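Local atomic coordinates of cytochrome c (Chlorobaculum tepidum, PDB entry 3A9F), a protein that probably carries electrons through its single heme c as the electron-carrier domain of the photosynthetic reaction-center cytochrome cz subunit. Residues S16-F25 against T83-K91. Numbering follows the deposited sequence.
Sequences SDVPPAPAGF and TIGIWLHEK
V18, A21 and F25 lie against I86, H89 and E90 in a surface contact, where the proline-rich loop 16-25 is strapped across the C-terminal helix 78-91. I86 is the apolar centre. Its CG2 sits over one face of the F25 ring, a CH-pi contact 3.8 Å from the ring centroid and 22° off the normal. The same methyl meets A21 CB at 3.5 Å. CG2 is anti to the backbone N of I86, while CG1, beside that N (chi1 -71°), turns to V18 CG1. I86 CD1 reaches P22 CD. V18 CG1 also rests on the backbone of G85, which brings no side chain between loop and helix.

Toward the end of the helix the contact becomes polar. A21 N donates to E90 OE2 at 2.9 Å, on the syn side and 24° out of the carboxylate plane. One water donates to P19 O and to E90 OE2, and lies 2.7 Å from H89 ND1, in the plane of that ring. S16 OG lies over a face of the H89 ring, 3.1 Å from NE2, and donates to V18 O within the loop. Replacing H89 with alanine is likely to leave the water without its ring partner and to open a gap beneath S16 OG.

I84, on the side of the helix turned away from the loop, and L88, on its flank, touch the heme. V18 also packs on V61 and N62 at helix 61-70, and D17 accepts hydrogen bonds from N62 N and L63 N. At the other end, F25 touches A30 and meets F27 edge-to-face, so the loop bridges helices 61-70, 78-91 and 27-37.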
# COMPACT_ATOMS: atom_id res chain seq x y z
N SER A 16 -1.59 -13.48 4.55
CA SER A 16 -1.34 -12.06 4.31
C SER A 16 -0.53 -11.41 5.43
O SER A 16 -0.82 -11.60 6.62
CB SER A 16 -2.66 -11.30 4.13
OG SER A 16 -2.43 -9.91 3.97
N ASP A 17 0.45 -10.60 5.06
CA ASP A 17 1.19 -9.82 6.05
C ASP A 17 0.46 -8.53 6.42
O ASP A 17 1.00 -7.73 7.18
CB ASP A 17 2.65 -9.56 5.62
CG ASP A 17 2.79 -8.68 4.38
OD1 ASP A 17 1.77 -8.18 3.86
OD2 ASP A 17 3.95 -8.48 3.93
N VAL A 18 -0.75 -8.34 5.88
CA VAL A 18 -1.63 -7.21 6.24
C VAL A 18 -2.92 -7.81 6.81
O VAL A 18 -3.66 -8.48 6.08
CB VAL A 18 -1.96 -6.32 5.02
CG1 VAL A 18 -2.94 -5.22 5.39
CG2 VAL A 18 -0.68 -5.72 4.44
N PRO A 19 -3.20 -7.57 8.10
CA PRO A 19 -4.42 -8.12 8.70
C PRO A 19 -5.69 -7.40 8.23
O PRO A 19 -5.63 -6.34 7.61
CB PRO A 19 -4.23 -7.89 10.20
CG PRO A 19 -2.96 -7.25 10.39
CD PRO A 19 -2.32 -6.93 9.09
N PRO A 20 -6.85 -7.97 8.55
CA PRO A 20 -8.10 -7.36 8.12
C PRO A 20 -8.26 -5.94 8.66
O PRO A 20 -7.85 -5.65 9.81
CB PRO A 20 -9.14 -8.31 8.72
CG PRO A 20 -8.44 -9.62 8.74
CD PRO A 20 -7.06 -9.28 9.19
N ALA A 21 -8.85 -5.06 7.85
CA ALA A 21 -9.11 -3.68 8.23
C ALA A 21 -9.92 -3.59 9.51
O ALA A 21 -10.75 -4.46 9.78
CB ALA A 21 -9.84 -2.96 7.12
N PRO A 22 -9.73 -2.51 10.30
CA PRO A 22 -10.65 -2.28 11.43
C PRO A 22 -12.08 -2.16 10.92
O PRO A 22 -12.33 -1.64 9.82
CB PRO A 22 -10.16 -0.95 12.02
CG PRO A 22 -9.32 -0.32 10.94
CD PRO A 22 -8.74 -1.43 10.13
N ALA A 23 -13.02 -2.67 11.72
CA ALA A 23 -14.43 -2.54 11.35
C ALA A 23 -14.73 -1.06 11.17
O ALA A 23 -14.40 -0.24 12.03
CB ALA A 23 -15.33 -3.12 12.45
N GLY A 24 -15.35 -0.74 10.04
CA GLY A 24 -15.67 0.65 9.75
C GLY A 24 -14.56 1.47 9.10
O GLY A 24 -14.69 2.69 8.95
N PHE A 25 -13.46 0.82 8.71
CA PHE A 25 -12.34 1.48 8.03
C PHE A 25 -12.84 2.33 6.87
O PHE A 25 -13.69 1.89 6.09
CB PHE A 25 -11.40 0.39 7.54
CG PHE A 25 -10.13 0.89 6.86
CD1 PHE A 25 -9.04 1.35 7.59
CD2 PHE A 25 -10.01 0.81 5.48
CE1 PHE A 25 -7.88 1.79 6.92
CE2 PHE A 25 -8.85 1.21 4.83
CZ PHE A 25 -7.80 1.69 5.56
N THR A 83 -2.30 2.24 6.66
CA THR A 83 -3.48 2.57 5.85
C THR A 83 -3.33 2.10 4.41
O THR A 83 -4.25 1.52 3.83
CB THR A 83 -3.72 4.07 5.93
OG1 THR A 83 -4.01 4.42 7.29
CG2 THR A 83 -4.85 4.53 5.01
N ILE A 84 -2.17 2.38 3.83
CA ILE A 84 -1.90 2.05 2.45
C ILE A 84 -1.91 0.54 2.26
O ILE A 84 -2.50 0.04 1.30
CB ILE A 84 -0.56 2.67 2.01
CG1 ILE A 84 -0.71 4.19 1.90
CG2 ILE A 84 -0.07 2.05 0.68
CD1 ILE A 84 0.61 4.95 1.82
N GLY A 85 -1.28 -0.19 3.17
CA GLY A 85 -1.28 -1.66 3.07
C GLY A 85 -2.67 -2.26 3.11
O GLY A 85 -2.99 -3.17 2.35
N ILE A 86 -3.51 -1.74 4.01
CA ILE A 86 -4.88 -2.24 4.10
C ILE A 86 -5.62 -2.00 2.78
O ILE A 86 -6.25 -2.91 2.25
CB ILE A 86 -5.62 -1.58 5.27
CG1 ILE A 86 -5.08 -2.10 6.60
CG2 ILE A 86 -7.14 -1.84 5.15
CD1 ILE A 86 -5.45 -1.21 7.81
N TRP A 87 -5.53 -0.79 2.24
CA TRP A 87 -6.26 -0.50 1.01
C TRP A 87 -5.73 -1.34 -0.15
O TRP A 87 -6.51 -1.93 -0.91
CB TRP A 87 -6.23 1.00 0.66
CG TRP A 87 -7.18 1.30 -0.46
CD1 TRP A 87 -8.50 1.64 -0.33
CD2 TRP A 87 -6.92 1.22 -1.86
NE1 TRP A 87 -9.07 1.79 -1.57
CE2 TRP A 87 -8.13 1.54 -2.52
CE3 TRP A 87 -5.78 0.93 -2.62
CZ2 TRP A 87 -8.23 1.57 -3.92
CZ3 TRP A 87 -5.87 0.96 -4.00
CH2 TRP A 87 -7.10 1.27 -4.64
N LEU A 88 -4.41 -1.40 -0.31
CA LEU A 88 -3.87 -2.20 -1.41
C LEU A 88 -4.25 -3.67 -1.26
O LEU A 88 -4.62 -4.32 -2.26
CB LEU A 88 -2.36 -2.07 -1.49
CG LEU A 88 -1.85 -0.71 -1.94
CD1 LEU A 88 -0.34 -0.64 -1.66
CD2 LEU A 88 -2.17 -0.45 -3.42
N HIS A 89 -4.19 -4.19 -0.04
CA HIS A 89 -4.51 -5.59 0.19
C HIS A 89 -5.98 -5.89 -0.14
O HIS A 89 -6.29 -6.90 -0.79
CB HIS A 89 -4.17 -5.98 1.63
CG HIS A 89 -4.52 -7.40 1.96
ND1 HIS A 89 -5.35 -7.73 3.01
CD2 HIS A 89 -4.19 -8.56 1.35
CE1 HIS A 89 -5.50 -9.04 3.04
NE2 HIS A 89 -4.80 -9.57 2.05
N GLU A 90 -6.89 -5.01 0.30
CA GLU A 90 -8.33 -5.32 0.20
C GLU A 90 -9.03 -4.83 -1.06
O GLU A 90 -10.07 -5.38 -1.43
CB GLU A 90 -9.06 -4.81 1.45
CG GLU A 90 -8.51 -5.46 2.72
CD GLU A 90 -9.42 -5.38 3.94
OE1 GLU A 90 -10.59 -4.97 3.83
OE2 GLU A 90 -8.93 -5.75 5.03
N LYS A 91 -8.46 -3.82 -1.72
CA LYS A 91 -9.17 -3.13 -2.80
C LYS A 91 -8.45 -3.01 -4.14
O LYS A 91 -9.11 -2.84 -5.17
CB LYS A 91 -9.57 -1.71 -2.36
CG LYS A 91 -10.48 -1.61 -1.15
CD LYS A 91 -11.86 -2.17 -1.43
CE LYS A 91 -12.75 -1.96 -0.23
NZ LYS A 91 -14.05 -2.64 -0.39
O HOH W 1 -6.26 -6.03 4.97